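Local coordinates for protein Plm1 (Streptomyces sp. HK803, PDB 4HXY) that probably reduces the beta-keto group of a polyketide intermediate with NADPH, serving as the ketoreductase domain of the first module in phoslactomycin biosynthesis, at residues Arg171-Thr176 and Gly431-Lys436; Arg91-Gly96 and Gln160-Asp165. One frame throughout, in Å; residues are numbered along the deposited sequence. Where two conformers were deposited one is given.

Contact 1 (Arg171-Thr176 and Gly431-Lys436); sequences RRLVTT and GSFEEK
A short 3-10 turn near the C-terminus meets strand 167-175 here, with Ser-432 and Phe-433 touching Leu-173, Val-174 and Thr-175. Two waters bridge the segments, one from backbone to backbone and one from the strand to the Ser-432 hydroxyl. Water 1 donates to Leu-173 O at 2.8 Å and accepts from Ser-432 N at 3.0 Å. Water 2 accepts from Thr-175 N at 3.0 Å and is hydrogen-bonded to Ser-432 OG at 2.8 Å. The hydroxyl of Ser-432 lies between its own backbone N and carbonyl carbon (chi1 69°), and from there it also touches Val-174 CG1 at 3.7 Å. The same oxygen sits above one face of the Phe-433 ring, toward the rim.

Strand 167-175 runs antiparallel between strands 160-164 and 6-14. Ketoreductases of modular polyketide synthases typically have a structural and a catalytic subdomain. The strand probably belongs to the structural one, while the turn lies in the tail after helix 414-421. This tail also bonds to the strand just before Gly-431, where Leu-429 and Leu-173 are joined by a backbone hydrogen bond.

The Phe-433 ring meets the strand mainly through its rim. Its CE2 comes within 3.2 Å of Leu-173 O, which lies at the ring edge and near the ring plane, as in a C-H...O approach. With CG of Leu-173 swung to the far side from the backbone N (chi1 -173°), its CD1 reaches the same Phe-433 CE2 at 3.8 Å. At a neighbouring part of the rim, Thr-175 CG2 is 3.8 Å from Phe-433 CE1, again near the plane. The ring is also stacked with Trp-414 of helix 414-421.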
# COMPACT_ATOMS: atom_id res chain seq x y z
N ARG A 171 -10.41 11.82 1.15
CA ARG A 171 -10.30 10.42 0.68
C ARG A 171 -11.49 9.58 1.14
O ARG A 171 -11.94 9.71 2.29
CB ARG A 171 -9.02 9.80 1.22
CG ARG A 171 -8.64 8.50 0.57
CD ARG A 171 -7.24 8.09 0.93
NE ARG A 171 -6.91 6.75 0.44
CZ ARG A 171 -7.02 5.63 1.15
NH1 ARG A 171 -7.45 5.64 2.41
NH2 ARG A 171 -6.70 4.48 0.56
N ARG A 172 -11.97 8.75 0.23
CA ARG A 172 -13.08 7.84 0.50
C ARG A 172 -12.81 6.47 -0.09
O ARG A 172 -12.03 6.34 -1.06
CB ARG A 172 -14.34 8.37 -0.16
CG ARG A 172 -14.76 9.76 0.31
CD ARG A 172 -15.28 9.72 1.71
NE ARG A 172 -15.76 11.04 2.13
CZ ARG A 172 -15.15 11.87 2.97
NH1 ARG A 172 -13.99 11.56 3.52
NH2 ARG A 172 -15.73 13.04 3.30
N LEU A 173 -13.44 5.45 0.48
CA LEU A 173 -13.40 4.09 -0.05
C LEU A 173 -14.81 3.74 -0.44
O LEU A 173 -15.72 3.87 0.38
CB LEU A 173 -12.86 3.11 1.01
CG LEU A 173 -12.55 1.64 0.71
CD1 LEU A 173 -13.82 0.80 0.76
CD2 LEU A 173 -11.76 1.48 -0.63
N VAL A 174 -15.01 3.42 -1.71
CA VAL A 174 -16.35 3.12 -2.25
C VAL A 174 -16.35 1.82 -3.07
O VAL A 174 -15.32 1.34 -3.51
CB VAL A 174 -16.86 4.25 -3.13
CG1 VAL A 174 -17.10 5.51 -2.28
CG2 VAL A 174 -15.91 4.51 -4.32
N THR A 175 -17.54 1.26 -3.27
CA THR A 175 -17.69 0.16 -4.20
C THR A 175 -17.38 0.58 -5.64
O THR A 175 -17.53 1.74 -6.02
CB THR A 175 -19.11 -0.46 -4.17
OG1 THR A 175 -20.06 0.52 -4.59
CG2 THR A 175 -19.43 -0.97 -2.75
N THR A 176 -16.86 -0.37 -6.41
CA THR A 176 -16.78 -0.24 -7.87
C THR A 176 -17.40 -1.46 -8.53
O THR A 176 -17.58 -2.50 -7.89
CB THR A 176 -15.35 -0.19 -8.44
OG1 THR A 176 -14.62 -1.37 -8.03
CG2 THR A 176 -14.64 1.06 -8.05
N GLY A 431 -17.79 6.60 4.78
CA GLY A 431 -19.12 7.23 4.76
C GLY A 431 -20.19 6.53 3.92
O GLY A 431 -21.36 6.49 4.31
N SER A 432 -19.79 5.95 2.79
CA SER A 432 -20.74 5.34 1.87
C SER A 432 -21.32 4.00 2.38
O SER A 432 -22.28 3.48 1.82
CB SER A 432 -20.10 5.14 0.50
OG SER A 432 -19.09 4.14 0.54
N PHE A 433 -20.74 3.49 3.47
CA PHE A 433 -21.20 2.25 4.11
C PHE A 433 -21.95 2.51 5.43
O PHE A 433 -22.38 1.57 6.10
CB PHE A 433 -20.02 1.29 4.31
CG PHE A 433 -19.31 0.98 3.03
CD1 PHE A 433 -19.85 0.05 2.13
CD2 PHE A 433 -18.17 1.65 2.68
CE1 PHE A 433 -19.23 -0.20 0.92
CE2 PHE A 433 -17.54 1.41 1.47
CZ PHE A 433 -18.06 0.48 0.60
N GLU A 434 -22.12 3.78 5.79
CA GLU A 434 -22.83 4.15 7.01
C GLU A 434 -24.34 4.00 6.82
O GLU A 434 -24.84 3.81 5.70
CB GLU A 434 -22.51 5.58 7.41
CG GLU A 434 -21.06 5.80 7.84
CD GLU A 434 -20.77 7.25 8.19
OE1 GLU A 434 -21.74 8.05 8.32
OE2 GLU A 434 -19.58 7.61 8.34
N GLU A 435 -25.05 4.11 7.94
CA GLU A 435 -26.50 4.01 7.98
C GLU A 435 -27.13 5.03 7.03
O GLU A 435 -26.87 6.23 7.14
CB GLU A 435 -27.02 4.24 9.40
CG GLU A 435 -28.49 3.84 9.60
CD GLU A 435 -29.23 4.66 10.68
OE1 GLU A 435 -30.47 4.54 10.74
OE2 GLU A 435 -28.59 5.41 11.45
N LYS A 436 -27.93 4.52 6.10
CA LYS A 436 -28.67 5.34 5.12
C LYS A 436 -27.81 6.04 4.05
O LYS A 436 -28.32 6.89 3.31
CB LYS A 436 -29.59 6.36 5.81
CG LYS A 436 -30.73 5.74 6.61
CD LYS A 436 -31.64 4.83 5.76
CE LYS A 436 -32.28 5.59 4.58
NZ LYS A 436 -33.34 4.81 3.90
O HOH W 1 -17.01 5.95 1.64
O HOH W 2 -19.76 2.60 -1.76

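Contact 2 (Arg91-Gly96 and Gln160-Asp165); sequences RAVGVG and QLAVRD
Val-95 lays its CG2 methyl over one face of the Arg-164 guanidinium, 3.6 Å above the plane and displaced toward the rim. The closest guanidinium atom to that methyl is Arg-164 NE at 3.8 Å. The Val-95 and Arg-164 side chains run alongside each other but point opposite ways. With chi1 at 175°, Val-95 CG2 lies beside the backbone N, where it meets both Arg-164 and Ala-162 CB, the latter at 3.6 Å. Val-93 CG2 reaches the same Ala-162 CB more loosely, at 4.1 Å.

The loop 91-96 leaves strand 85-90 and rests on strand 160-164. Strand 125-131 lies between strands 85-90 and 160-164 in the parallel part of what is probably the structural subdomain, a truncated Rossmann-like fold in ketoreductases of this family.

The Arg-164 chain bends at chi2 (-69°), folding the guanidinium back over its own strand. Arg-164 NH1 can then donate to the preceding Val-163 O at 2.9 Å, with an N-H...O angle of 162°. That oxygen lies close to the guanidinium plane, although the donor stands above the carbonyl plane. Val-93 O is at another edge, in plane, with Arg-164 NH2 3.0 Å away. The main partner of NH2 is Asp-130, and NE forms a salt bridge with Asp-100. Both carboxylates probably favour the charged form of this buried arginine. Asp-100 also accepts from the backbone N of Val-95 and of Gly-96, tying the loop to the same ion pair.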
# COMPACT_ATOMS: atom_id res chain seq x y z
N ARG A 91 2.96 14.36 -3.78
CA ARG A 91 2.97 13.28 -4.78
C ARG A 91 2.61 11.91 -4.16
O ARG A 91 2.90 10.90 -4.76
CB ARG A 91 4.34 13.20 -5.51
CG ARG A 91 4.75 14.47 -6.29
CD ARG A 91 6.23 14.41 -6.73
NE ARG A 91 6.50 13.27 -7.60
CZ ARG A 91 7.67 12.62 -7.69
NH1 ARG A 91 8.72 12.97 -6.96
NH2 ARG A 91 7.77 11.59 -8.53
N ALA A 92 1.94 11.91 -3.01
CA ALA A 92 1.71 10.66 -2.26
C ALA A 92 0.42 9.94 -2.68
O ALA A 92 0.30 8.73 -2.50
CB ALA A 92 1.72 10.93 -0.75
N VAL A 93 -0.51 10.70 -3.26
CA VAL A 93 -1.84 10.22 -3.66
C VAL A 93 -2.22 10.76 -5.04
O VAL A 93 -1.72 11.82 -5.47
CB VAL A 93 -2.93 10.63 -2.61
CG1 VAL A 93 -2.61 10.02 -1.24
CG2 VAL A 93 -3.08 12.14 -2.47
N GLY A 94 -3.09 10.02 -5.71
CA GLY A 94 -3.61 10.38 -7.03
C GLY A 94 -5.07 10.72 -6.84
O GLY A 94 -5.90 9.83 -6.66
N VAL A 95 -5.39 12.01 -6.86
CA VAL A 95 -6.78 12.44 -6.68
C VAL A 95 -7.67 12.14 -7.90
O VAL A 95 -8.88 11.97 -7.76
CB VAL A 95 -6.87 13.92 -6.31
CG1 VAL A 95 -8.32 14.36 -6.24
CG2 VAL A 95 -6.18 14.15 -4.97
N GLY A 96 -7.07 12.06 -9.07
CA GLY A 96 -7.79 11.79 -10.32
C GLY A 96 -8.21 13.07 -11.03
O GLY A 96 -9.19 13.07 -11.79
N GLN A 160 -7.76 12.60 5.99
CA GLN A 160 -7.05 12.15 4.79
C GLN A 160 -7.40 13.10 3.66
O GLN A 160 -8.41 12.94 2.96
CB GLN A 160 -7.39 10.70 4.46
CG GLN A 160 -6.89 9.74 5.56
CD GLN A 160 -7.14 8.28 5.27
OE1 GLN A 160 -6.87 7.80 4.17
NE2 GLN A 160 -7.56 7.54 6.29
N LEU A 161 -6.54 14.10 3.49
CA LEU A 161 -6.85 15.25 2.65
C LEU A 161 -5.79 15.47 1.58
O LEU A 161 -4.60 15.12 1.76
CB LEU A 161 -6.95 16.51 3.52
CG LEU A 161 -8.10 16.51 4.54
CD1 LEU A 161 -7.87 17.59 5.55
CD2 LEU A 161 -9.46 16.68 3.81
N ALA A 162 -6.20 16.12 0.50
CA ALA A 162 -5.30 16.54 -0.54
C ALA A 162 -5.68 17.93 -1.00
O ALA A 162 -6.87 18.27 -1.10
CB ALA A 162 -5.31 15.55 -1.72
N VAL A 163 -4.67 18.74 -1.28
CA VAL A 163 -4.87 20.07 -1.87
C VAL A 163 -4.51 20.02 -3.35
O VAL A 163 -3.43 19.56 -3.74
CB VAL A 163 -4.05 21.17 -1.14
CG1 VAL A 163 -4.32 22.52 -1.81
CG2 VAL A 163 -4.43 21.22 0.32
N ARG A 164 -5.45 20.43 -4.20
CA ARG A 164 -5.25 20.48 -5.65
C ARG A 164 -5.89 21.76 -6.16
O ARG A 164 -7.06 22.02 -5.88
CB ARG A 164 -5.89 19.28 -6.35
CG ARG A 164 -5.30 17.90 -5.95
CD ARG A 164 -3.87 17.71 -6.46
NE ARG A 164 -3.35 16.37 -6.21
CZ ARG A 164 -2.66 16.00 -5.12
NH1 ARG A 164 -2.41 16.87 -4.14
NH2 ARG A 164 -2.23 14.76 -5.03
N ASP A 165 -5.08 22.58 -6.83
CA ASP A 165 -5.51 23.91 -7.33
C ASP A 165 -6.22 24.72 -6.25
O ASP A 165 -7.27 25.35 -6.48
CB ASP A 165 -6.39 23.76 -8.59
CG ASP A 165 -6.39 25.03 -9.46
OD1 ASP A 165 -5.56 25.95 -9.24
OD2 ASP A 165 -7.23 25.10 -10.40

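Contacts 1 and 2 use consecutive antiparallel strands, 160-164 and 167-175, and their centres are 19 Å apart. They touch directly where Arg-171 NH1 lies 2.9 Å from Gln-160 OE1, a probable hydrogen bond. The same NH1 also bonds to Ile-326 O of helix 324-327, which lies within the ketoreductase family region. Contact 2 is buried and brings a loop from earlier in the chain onto its strand. Contact 1 is at the surface and brings in the C-terminal tail, with 254 residues between its segments, those of the NADPH pocket among them. The NADPH pocket is formed by residues between 194 and 370, so neither contact contributes to it.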